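Local coordinates for oxidoreductase protein (Agrobacterium radiobacter, PDB 5UI9), which binds NAD and a small dihydroxy acid and probably catalyses an NAD-dependent oxidation or reduction, at residues V18-A23 and E293-I298; C96-A101 and V123-R128; L179-L184 and K321-V326. All blocks are in the same frame, centred on the assembly; numbering follows the deposited sequence.

Contact 1: V18-A23 and E293-I298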
loop_
_atom_site.group_PDB
_atom_site.type_symbol
_atom_site.label_atom_id
_atom_site.label_comp_id
_atom_site.label_asym_id
_atom_site.label_seq_id
_atom_site.Cartn_x
_atom_site.Cartn_y
_atom_site.Cartn_z
ATOM N N VAL A 18 27.226 20.266 -3.450
ATOM C CA VAL A 18 28.285 19.804 -4.358
ATOM C C VAL A 18 27.668 19.246 -5.650
ATOM O O VAL A 18 28.201 19.484 -6.734
ATOM C CB VAL A 18 29.207 18.753 -3.678
ATOM C CG1 VAL A 18 30.209 18.156 -4.673
ATOM C CG2 VAL A 18 29.939 19.374 -2.485
ATOM N N ASN A 19 26.539 18.535 -5.527
ATOM C CA ASN A 19 25.795 18.034 -6.694
ATOM C C ASN A 19 25.203 19.175 -7.506
ATOM O O ASN A 19 25.221 19.134 -8.728
ATOM C CB ASN A 19 24.657 17.088 -6.296
ATOM C CG ASN A 19 25.148 15.851 -5.583
ATOM O OD1 ASN A 19 25.937 15.080 -6.123
ATOM N ND2 ASN A 19 24.680 15.657 -4.356
ATOM N N GLN A 20 24.661 20.176 -6.820
ATOM C CA GLN A 20 24.074 21.335 -7.489
ATOM C C GLN A 20 25.142 22.133 -8.247
ATOM O O GLN A 20 24.899 22.571 -9.371
ATOM C CB GLN A 20 23.294 22.210 -6.495
ATOM C CG GLN A 20 22.052 21.502 -5.971
ATOM C CD GLN A 20 21.254 22.284 -4.950
ATOM O OE1 GLN A 20 20.725 21.698 -4.005
ATOM N NE2 GLN A 20 21.136 23.596 -5.140
ATOM N N MET A 21 26.323 22.269 -7.639
ATOM C CA MET A 21 27.481 22.910 -8.279
ATOM C C MET A 21 27.986 22.167 -9.516
ATOM O O MET A 21 28.277 22.799 -10.537
ATOM C CB MET A 21 28.634 23.078 -7.275
ATOM C CG MET A 21 28.364 24.091 -6.170
ATOM S SD MET A 21 28.125 25.797 -6.717
ATOM C CE MET A 21 29.759 26.165 -7.377
ATOM N N HIS A 22 28.099 20.839 -9.432
ATOM C CA HIS A 22 28.439 20.030 -10.613
ATOM C C HIS A 22 27.416 20.271 -11.713
ATOM O O HIS A 22 27.781 20.543 -12.860
ATOM C CB HIS A 22 28.467 18.527 -10.306
ATOM C CG HIS A 22 29.712 18.054 -9.620
ATOM N ND1 HIS A 22 30.963 18.174 -10.183
ATOM C CD2 HIS A 22 29.892 17.402 -8.446
ATOM C CE1 HIS A 22 31.863 17.650 -9.369
ATOM N NE2 HIS A 22 31.239 17.174 -8.308
ATOM N N ALA A 23 26.137 20.183 -11.352
ATOM C CA ALA A 23 25.050 20.354 -12.322
ATOM C C ALA A 23 25.030 21.742 -12.974
ATOM O O ALA A 23 24.771 21.851 -14.170
ATOM C CB ALA A 23 23.706 20.057 -11.677
ATOM N N GLU A 293 21.166 13.059 -11.685
ATOM C CA GLU A 293 20.618 13.404 -13.001
ATOM C C GLU A 293 19.467 14.399 -12.876
ATOM O O GLU A 293 19.389 15.353 -13.655
ATOM C CB GLU A 293 20.118 12.172 -13.764
ATOM C CG GLU A 293 19.672 12.497 -15.194
ATOM C CD GLU A 293 19.124 11.307 -15.963
ATOM O OE1 GLU A 293 18.711 10.308 -15.347
ATOM O OE2 GLU A 293 19.110 11.362 -17.207
ATOM N N SER A 294 18.572 14.168 -11.915
ATOM C CA SER A 294 17.400 15.027 -11.748
ATOM C C SER A 294 17.752 16.456 -11.305
ATOM O O SER A 294 16.996 17.384 -11.564
ATOM C CB SER A 294 16.396 14.395 -10.779
ATOM O OG SER A 294 16.816 14.490 -9.433
ATOM N N VAL A 295 18.899 16.612 -10.643
ATOM C CA VAL A 295 19.423 17.924 -10.254
ATOM C C VAL A 295 19.742 18.733 -11.512
ATOM O O VAL A 295 19.388 19.897 -11.593
ATOM C CB VAL A 295 20.691 17.809 -9.356
ATOM C CG1 VAL A 295 21.308 19.175 -9.092
ATOM C CG2 VAL A 295 20.382 17.104 -8.038
ATOM N N LEU A 296 20.404 18.113 -12.483
ATOM C CA LEU A 296 20.653 18.763 -13.774
ATOM C C LEU A 296 19.343 19.126 -14.492
ATOM O O LEU A 296 19.199 20.254 -14.978
ATOM C CB LEU A 296 21.545 17.899 -14.676
ATOM C CG LEU A 296 21.844 18.439 -16.083
ATOM C CD1 LEU A 296 22.462 19.829 -16.018
ATOM C CD2 LEU A 296 22.736 17.487 -16.862
ATOM N N ALA A 297 18.405 18.178 -14.536
ATOM C CA ALA A 297 17.098 18.377 -15.182
ATOM C C ALA A 297 16.351 19.581 -14.612
ATOM O O ALA A 297 15.901 20.450 -15.366
ATOM C CB ALA A 297 16.239 17.115 -15.066
ATOM N N ILE A 298 16.244 19.651 -13.285
ATOM C CA ILE A 298 15.510 20.749 -12.651
ATOM C C ILE A 298 16.252 22.086 -12.787
ATOM O O ILE A 298 15.612 23.121 -12.932
ATOM C CB ILE A 298 15.118 20.447 -11.176
ATOM C CG1 ILE A 298 13.904 21.291 -10.768
ATOM C CG2 ILE A 298 16.279 20.668 -10.224
ATOM C CD1 ILE A 298 13.449 21.088 -9.340
#
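Val295 packs its CG1 methyl against Ala23, with Val295 CG1 3.6 Å from Ala23 CB, and this pair forms the middle of the contact between helix 17-26 and helix 289-308. The torsion of Val295 puts CG1 anti to the backbone N (chi1 174°), and from there the short, stiff methyl of this beta-branched residue fits between Gln20 and Ala23, one turn apart on the facing helix. Val295 CG1 also lies 3.9 Å from Gln20 CA and 4.0 Å from Gln20 CG, where the two side chains cross at about a right angle. Alanine suits position 23 because its short side chain lets the backbones draw close: the CA atoms of Ala23 and Leu296 are 4.9 Å apart, although the local axes stay 8.9 Å apart at their closest.

Helix 17-26 is the first helix of the Rossmann domain, following strand 6-11 and a glycine-rich turn that fits the GxGxxA pattern of dinucleotide-binding folds. Helix 289-308 comes from far along the chain and lies across it, the two running N-to-C at 56° to each other, so that the side chains mesh over a short patch.

Leu296 closes the C-terminal end of that patch. Leu296 CB passes 4.3 Å from Ala23 CB, and the side chain is long enough for its CD1 methyl to touch the backbone at Ala23 O, 3.6 Å away. No hydrogen bond joins the two segments themselves. The amide of Gln20 turns toward the coenzyme side, where NE2 bonds to Asp72 and OE1 accepts from Gln97, and Asn19 OD1 accepts a hydrogen bond from Gln292, a residue of helix 289-308 just before Glu293.

Contact 2: C96-A101 and V123-R128. With NAD (nicotinamide-adenine-dinucleotide), chain C; 8A1 ((2S)-2,3-dihydroxy-2-methylpropanoic acid), chain D.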
loop_
_atom_site.group_PDB
_atom_site.type_symbol
_atom_site.label_atom_id
_atom_site.label_comp_id
_atom_site.label_asym_id
_atom_site.label_seq_id
_atom_site.Cartn_x
_atom_site.Cartn_y
_atom_site.Cartn_z
ATOM N N CYS A 96 14.984 27.483 -3.950
ATOM C CA CYS A 96 15.046 27.094 -2.543
ATOM C C CYS A 96 14.900 25.583 -2.385
ATOM O O CYS A 96 13.967 24.985 -2.915
ATOM C CB CYS A 96 13.948 27.787 -1.761
ATOM S SG CYS A 96 14.145 27.577 0.017
ATOM N N GLN A 97 15.830 24.972 -1.665
ATOM C CA GLN A 97 15.785 23.529 -1.402
ATOM C C GLN A 97 14.592 23.112 -0.547
ATOM O O GLN A 97 13.994 23.929 0.152
ATOM C CB GLN A 97 17.092 23.047 -0.745
ATOM C CG GLN A 97 18.069 22.386 -1.711
ATOM C CD GLN A 97 17.598 21.025 -2.187
ATOM O OE1 GLN A 97 16.581 20.503 -1.709
ATOM N NE2 GLN A 97 18.329 20.442 -3.139
ATOM N N LYS A 98 14.256 21.826 -0.619
ATOM C CA LYS A 98 13.296 21.225 0.311
ATOM C C LYS A 98 14.020 20.928 1.633
ATOM O O LYS A 98 15.254 20.908 1.650
ATOM C CB LYS A 98 12.604 19.958 -0.243
ATOM C CG LYS A 98 13.440 18.923 -1.000
ATOM C CD LYS A 98 14.521 18.214 -0.189
ATOM C CE LYS A 98 13.952 17.375 0.951
ATOM N NZ LYS A 98 14.974 16.460 1.527
ATOM N N PRO A 99 13.298 20.777 2.748
ATOM C CA PRO A 99 11.910 21.217 2.905
ATOM C C PRO A 99 11.792 22.733 2.693
ATOM O O PRO A 99 12.633 23.483 3.191
ATOM C CB PRO A 99 11.588 20.885 4.370
ATOM C CG PRO A 99 12.766 20.132 4.906
ATOM C CD PRO A 99 13.931 20.487 4.042
ATOM N N PHE A 100 10.758 23.159 1.970
ATOM C CA PHE A 100 10.580 24.571 1.585
ATOM C C PHE A 100 10.715 25.496 2.799
ATOM O O PHE A 100 11.576 26.382 2.825
ATOM C CB PHE A 100 9.215 24.727 0.884
ATOM C CG PHE A 100 8.942 26.081 0.276
ATOM C CD1 PHE A 100 9.949 27.009 -0.009
ATOM C CD2 PHE A 100 7.636 26.394 -0.085
ATOM C CE1 PHE A 100 9.641 28.234 -0.585
ATOM C CE2 PHE A 100 7.325 27.612 -0.671
ATOM C CZ PHE A 100 8.327 28.534 -0.920
ATOM N N ALA A 101 9.892 25.232 3.810
ATOM C CA ALA A 101 9.844 26.013 5.039
ATOM C C ALA A 101 9.651 25.102 6.244
ATOM O O ALA A 101 9.476 23.889 6.091
ATOM C CB ALA A 101 8.700 27.008 4.958
ATOM N N VAL A 123 10.950 25.780 -5.862
ATOM C CA VAL A 123 11.463 24.838 -4.879
ATOM C C VAL A 123 12.273 23.785 -5.621
ATOM O O VAL A 123 11.819 23.236 -6.633
ATOM C CB VAL A 123 10.334 24.197 -4.047
ATOM C CG1 VAL A 123 10.899 23.208 -3.020
ATOM C CG2 VAL A 123 9.533 25.297 -3.363
ATOM N N HIS A 124 13.486 23.518 -5.144
ATOM C CA HIS A 124 14.286 22.448 -5.717
ATOM C C HIS A 124 13.678 21.132 -5.208
ATOM O O HIS A 124 14.096 20.585 -4.191
ATOM C CB HIS A 124 15.772 22.590 -5.363
ATOM C CG HIS A 124 16.669 21.654 -6.116
ATOM N ND1 HIS A 124 17.714 22.099 -6.897
ATOM C CD2 HIS A 124 16.685 20.299 -6.198
ATOM C CE1 HIS A 124 18.335 21.061 -7.425
ATOM N NE2 HIS A 124 17.725 19.955 -7.025
ATOM N N GLU A 125 12.653 20.674 -5.922
ATOM C CA GLU A 125 11.972 19.425 -5.636
ATOM C C GLU A 125 12.212 18.497 -6.833
ATOM O O GLU A 125 11.474 18.546 -7.825
ATOM C CB GLU A 125 10.484 19.714 -5.398
ATOM C CG GLU A 125 9.612 18.498 -5.137
ATOM C CD GLU A 125 10.247 17.504 -4.176
ATOM O OE1 GLU A 125 10.407 17.837 -2.982
ATOM O OE2 GLU A 125 10.605 16.403 -4.640
ATOM N N ASN A 126 13.256 17.666 -6.728
ATOM C CA ASN A 126 13.848 17.001 -7.908
ATOM C C ASN A 126 13.384 15.561 -8.183
ATOM O O ASN A 126 13.712 15.003 -9.232
ATOM C CB ASN A 126 15.401 17.120 -7.911
ATOM C CG ASN A 126 16.076 16.519 -6.676
ATOM O OD1 ASN A 126 15.587 15.568 -6.072
ATOM N ND2 ASN A 126 17.227 17.075 -6.309
ATOM N N PHE A 127 12.595 14.974 -7.282
ATOM C CA PHE A 127 12.161 13.569 -7.441
ATOM C C PHE A 127 11.245 13.385 -8.645
ATOM O O PHE A 127 11.451 12.464 -9.427
ATOM C CB PHE A 127 11.516 13.021 -6.162
ATOM C CG PHE A 127 12.489 12.342 -5.243
ATOM C CD1 PHE A 127 13.629 12.999 -4.812
ATOM C CD2 PHE A 127 12.261 11.037 -4.799
ATOM C CE1 PHE A 127 14.534 12.372 -3.969
ATOM C CE2 PHE A 127 13.156 10.410 -3.945
ATOM C CZ PHE A 127 14.296 11.070 -3.534
ATOM N N ARG A 128 10.285 14.293 -8.836
ATOM C CA ARG A 128 9.435 14.264 -10.039
ATOM C C ARG A 128 10.218 14.444 -11.355
ATOM O O ARG A 128 9.720 14.083 -12.423
ATOM C CB ARG A 128 8.309 15.301 -9.956
ATOM C CG ARG A 128 8.764 16.761 -10.066
ATOM C CD ARG A 128 7.623 17.669 -10.475
ATOM N NE ARG A 128 6.656 17.850 -9.397
ATOM C CZ ARG A 128 5.586 18.640 -9.458
ATOM N NH1 ARG A 128 5.317 19.346 -10.552
ATOM N NH2 ARG A 128 4.785 18.743 -8.407
HETATM P PA NAD C . 24.451 20.470 5.108
HETATM O O1A NAD C . 24.331 20.787 6.583
HETATM O O2A NAD C . 25.451 19.452 4.633
HETATM O O5B NAD C . 24.725 21.835 4.321
HETATM C C5B NAD C . 24.153 23.079 4.705
HETATM C C4B NAD C . 25.231 24.139 4.539
HETATM O O4B NAD C . 24.627 25.425 4.620
HETATM C C3B NAD C . 26.290 24.074 5.628
HETATM O O3B NAD C . 27.592 24.063 5.025
HETATM C C2B NAD C . 26.062 25.314 6.481
HETATM O O2B NAD C . 27.289 25.857 6.969
HETATM C C1B NAD C . 25.377 26.256 5.505
HETATM N N9A NAD C . 24.435 27.257 6.060
HETATM C C8A NAD C . 23.409 27.048 6.909
HETATM N N7A NAD C . 22.756 28.215 7.149
HETATM C C5A NAD C . 23.356 29.184 6.432
HETATM C C6A NAD C . 23.184 30.646 6.215
HETATM N N6A NAD C . 22.203 31.340 6.832
HETATM N N1A NAD C . 24.042 31.266 5.370
HETATM C C2A NAD C . 25.037 30.610 4.738
HETATM N N3A NAD C . 25.247 29.288 4.892
HETATM C C4A NAD C . 24.457 28.539 5.706
HETATM O O3 NAD C . 22.990 20.077 4.565
HETATM P PN NAD C . 22.732 19.163 3.258
HETATM O O1N NAD C . 22.789 17.703 3.630
HETATM O O2N NAD C . 23.586 19.665 2.122
HETATM O O5D NAD C . 21.196 19.525 3.009
HETATM C C5D NAD C . 20.823 20.862 2.703
HETATM C C4D NAD C . 19.397 20.849 2.187
HETATM O O4D NAD C . 19.348 20.042 1.006
HETATM C C3D NAD C . 18.427 20.252 3.196
HETATM O O3D NAD C . 17.278 21.096 3.326
HETATM C C2D NAD C . 18.062 18.894 2.620
HETATM O O2D NAD C . 16.709 18.519 2.880
HETATM C C1D NAD C . 18.294 19.087 1.123
HETATM N N1N NAD C . 18.618 17.867 0.360
HETATM C C2N NAD C . 17.965 17.688 -0.802
HETATM C C3N NAD C . 18.183 16.584 -1.611
HETATM C C7N NAD C . 17.404 16.466 -2.893
HETATM O O7N NAD C . 17.120 17.488 -3.513
HETATM N N7N NAD C . 17.033 15.267 -3.345
HETATM C C4N NAD C . 19.115 15.631 -1.197
HETATM C C5N NAD C . 19.795 15.825 0.008
HETATM C C6N NAD C . 19.535 16.963 0.773
HETATM O OXT 8A1 D . 17.025 13.141 -1.458
HETATM C C 8A1 D . 16.682 13.621 -0.351
HETATM O O 8A1 D . 16.015 14.675 -0.255
HETATM C CA 8A1 D . 17.070 12.901 0.915
HETATM C CB 8A1 D . 15.886 12.008 1.286
HETATM O O1 8A1 D . 16.206 11.126 2.367
HETATM O O2 8A1 D . 17.323 13.855 1.961
HETATM C C3 8A1 D . 18.353 12.099 0.694
#
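Cys96 and Val123 sit side by side on neighbouring parallel strands, their CA atoms 4.8 Å apart, and His124 N donates to Cys96 O over 2.7 Å. The same oxygen receives a CA-H contact from Val123. These strands, 94-97 and 121-124, flank helix 104-116 in a beta-alpha-beta unit at one edge of the Rossmann sheet. Beyond the strands both segments turn toward the coenzyme, with His124 at the centre of an inverse gamma turn and a cis peptide bond before Pro99.

On the face shared with Cys96, Val123 CG2 lies over the centre of the Phe100 ring, 3.8 Å from its centroid, a CH-pi contact for which a methyl of the branched valine is well shaped. On the other face, Gln97 and His124 point the same way, with Gln97 NE2 over one face of the ring, offset toward its rim, and the planes 24° apart. Asn126 ND2 donates to His124 NE2 nearly in the ring plane, which fixes the rotation of the imidazole. Asn126 also bonds the nicotinamide carboxamide: its OD1 accepts from NAD N7N at 3.1 Å, while Gln97 NE2 donates to both NAD O7N and Gln20 OE1.

Lys98 CG, wedged between the backbone N and carbonyl carbon (chi1 42°), lies 3.7 Å from His124 O and passes beside Glu125 OE1. Two further bends carry NZ to 2.7 Å from 8A1 O and 3.0 Å from NAD O2D; Asp178 forms a salt bridge with it. The backbone O accepts from both hydroxyls of the nicotinamide ribose. One lysine thus touches coenzyme and bound acid at once, consistent with placing the acid beside the nicotinamide.

Contact 3: L179-L184 and K321-V326. With 8A1 ((2S)-2,3-dihydroxy-2-methylpropanoic acid), chain D.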
loop_
_atom_site.group_PDB
_atom_site.type_symbol
_atom_site.label_atom_id
_atom_site.label_comp_id
_atom_site.label_asym_id
_atom_site.label_seq_id
_atom_site.Cartn_x
_atom_site.Cartn_y
_atom_site.Cartn_z
ATOM N N LEU A 179 11.759 13.013 3.311
ATOM C CA LEU A 179 11.644 12.086 2.187
ATOM C C LEU A 179 10.214 11.979 1.671
ATOM O O LEU A 179 9.990 12.041 0.454
ATOM C CB LEU A 179 12.203 10.725 2.618
ATOM C CG LEU A 179 12.172 9.522 1.672
ATOM C CD1 LEU A 179 10.815 8.833 1.673
ATOM C CD2 LEU A 179 12.615 9.889 0.261
ATOM N N GLY A 180 9.254 11.812 2.588
ATOM C CA GLY A 180 7.825 11.800 2.256
ATOM C C GLY A 180 7.394 13.010 1.450
ATOM O O GLY A 180 6.519 12.915 0.590
ATOM N N ILE A 181 8.015 14.151 1.735
ATOM C CA ILE A 181 7.822 15.367 0.961
ATOM C C ILE A 181 8.011 15.121 -0.549
ATOM O O ILE A 181 7.231 15.626 -1.352
ATOM C CB ILE A 181 8.738 16.497 1.502
ATOM C CG1 ILE A 181 8.276 17.873 1.022
ATOM C CG2 ILE A 181 10.204 16.261 1.156
ATOM C CD1 ILE A 181 8.791 18.990 1.908
ATOM N N HIS A 182 9.009 14.316 -0.919
ATOM C CA HIS A 182 9.212 13.908 -2.305
ATOM C C HIS A 182 8.111 12.976 -2.789
ATOM O O HIS A 182 7.562 13.169 -3.874
ATOM C CB HIS A 182 10.535 13.151 -2.500
ATOM C CG HIS A 182 11.767 13.950 -2.213
ATOM N ND1 HIS A 182 12.082 15.111 -2.890
ATOM C CD2 HIS A 182 12.796 13.715 -1.367
ATOM C CE1 HIS A 182 13.242 15.568 -2.451
ATOM N NE2 HIS A 182 13.691 14.746 -1.520
ATOM N N THR A 183 7.829 11.934 -2.004
ATOM C CA THR A 183 6.883 10.896 -2.419
ATOM C C THR A 183 5.464 11.459 -2.574
ATOM O O THR A 183 4.730 11.076 -3.487
ATOM C CB THR A 183 6.855 9.724 -1.415
ATOM O OG1 THR A 183 8.164 9.508 -0.876
ATOM C CG2 THR A 183 6.382 8.455 -2.091
ATOM N N LEU A 184 5.092 12.348 -1.657
ATOM C CA LEU A 184 3.828 13.087 -1.731
ATOM C C LEU A 184 3.762 14.015 -2.946
ATOM O O LEU A 184 2.699 14.172 -3.556
ATOM C CB LEU A 184 3.611 13.902 -0.448
ATOM C CG LEU A 184 3.339 13.074 0.813
ATOM C CD1 LEU A 184 3.530 13.923 2.062
ATOM C CD2 LEU A 184 1.941 12.466 0.771
ATOM N N LYS A 321 1.020 23.130 -2.236
ATOM C CA LYS A 321 0.062 22.018 -2.295
ATOM C C LYS A 321 0.706 20.669 -1.964
ATOM O O LYS A 321 0.011 19.738 -1.562
ATOM C CB LYS A 321 -0.669 22.000 -3.640
ATOM C CG LYS A 321 -1.625 23.188 -3.788
ATOM C CD LYS A 321 -2.280 23.271 -5.160
ATOM C CE LYS A 321 -1.363 23.931 -6.175
ATOM N NZ LYS A 321 -1.957 23.935 -7.540
ATOM N N THR A 322 2.023 20.573 -2.133
ATOM C CA THR A 322 2.800 19.448 -1.623
ATOM C C THR A 322 3.071 19.630 -0.131
ATOM O O THR A 322 2.841 18.708 0.663
ATOM C CB THR A 322 4.130 19.294 -2.391
ATOM O OG1 THR A 322 3.851 18.843 -3.721
ATOM C CG2 THR A 322 5.063 18.299 -1.711
ATOM N N PHE A 323 3.564 20.809 0.246
ATOM C CA PHE A 323 3.942 21.061 1.638
ATOM C C PHE A 323 2.778 20.910 2.610
ATOM O O PHE A 323 2.963 20.387 3.704
ATOM C CB PHE A 323 4.603 22.436 1.832
ATOM C CG PHE A 323 5.338 22.542 3.134
ATOM C CD1 PHE A 323 4.664 22.881 4.306
ATOM C CD2 PHE A 323 6.688 22.234 3.208
ATOM C CE1 PHE A 323 5.326 22.931 5.521
ATOM C CE2 PHE A 323 7.362 22.296 4.420
ATOM C CZ PHE A 323 6.679 22.646 5.577
ATOM N N ALA A 324 1.597 21.373 2.208
ATOM C CA ALA A 324 0.356 21.153 2.964
ATOM C C ALA A 324 0.140 19.689 3.347
ATOM O O ALA A 324 -0.313 19.402 4.457
ATOM C CB ALA A 324 -0.840 21.657 2.175
ATOM N N LEU A 325 0.471 18.782 2.425
ATOM C CA LEU A 325 0.316 17.343 2.651
ATOM C C LEU A 325 1.271 16.847 3.724
ATOM O O LEU A 325 0.907 15.967 4.503
ATOM C CB LEU A 325 0.516 16.533 1.360
ATOM C CG LEU A 325 -0.287 16.918 0.113
ATOM C CD1 LEU A 325 0.052 16.000 -1.052
ATOM C CD2 LEU A 325 -1.789 16.922 0.357
ATOM N N VAL A 326 2.479 17.412 3.770
ATOM C CA VAL A 326 3.452 17.087 4.820
ATOM C C VAL A 326 2.926 17.504 6.198
ATOM O O VAL A 326 2.918 16.701 7.132
ATOM C CB VAL A 326 4.836 17.731 4.554
ATOM C CG1 VAL A 326 5.760 17.616 5.768
ATOM C CG2 VAL A 326 5.488 17.089 3.339
HETATM O OXT 8A1 D . 17.025 13.141 -1.458
HETATM C C 8A1 D . 16.682 13.621 -0.351
HETATM O O 8A1 D . 16.015 14.675 -0.255
HETATM C CA 8A1 D . 17.070 12.901 0.915
HETATM C CB 8A1 D . 15.886 12.008 1.286
HETATM O O1 8A1 D . 16.206 11.126 2.367
HETATM O O2 8A1 D . 17.323 13.855 1.961
HETATM C C3 8A1 D . 18.353 12.099 0.694
#
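Val326 CG2 leans on the flank of Ile181, 3.7 Å from Ile181 CG1, the two branched side chains meeting at a slant. Ile181 CG1 stands anti to the backbone N (chi1 -163°), which carries CD1 outward to the ring of Phe323, with Ile181 CD1 4.1 Å from Phe323 CD2. Leu184, one turn on, meets the same valine methyl: Leu184 CD1 is 3.9 Å from Val326 CG2 and 4.0 Å from Leu325 CB. The short branched valine thus puts CG2 between Ile181 and Leu184.

The two segments, on helices 175-191 and 316-335, have their N-to-C directions 128° apart and their local axes 9.1 Å apart at closest approach. Helix 175-191 belongs to the GFO/IDH/MocA C-terminal domain, and its Thr183 and Leu184 rest on the large mixed sheet.

Thr322 turns its methyl to the contact, Thr322 CG2 lying 3.5 Å from Ile181 O, and its hydroxyl to Asp185 and Arg188. From a different side of helix 175-191, His182 points away from helix 316-335 and donates from NE2 to 8A1 O, in the ring plane, at 2.6 Å; its ND1 is hydrogen-bonded to Glu125 OE2.

Contact 2 lies between the other two, its centre 13 Å from that of contact 1 and 10 Å from that of contact 3, whereas the centres of contacts 1 and 3 are 21 Å apart and the two do not touch. Along the chain, contact 2 closes within the span bridged by contact 1 and before contact 3 opens, while the segments of contacts 1 and 3 alternate. Helices 289-308 and 316-335 follow each other: the first packs on the first Rossmann helix, the second on helix 175-191 of the C-terminal domain. Through Gln20 with Gln97 and Glu125 with His182, both outer contacts reach the cofactor-binding strand ends, consistent with joining the two domains around NAD and the bound acid.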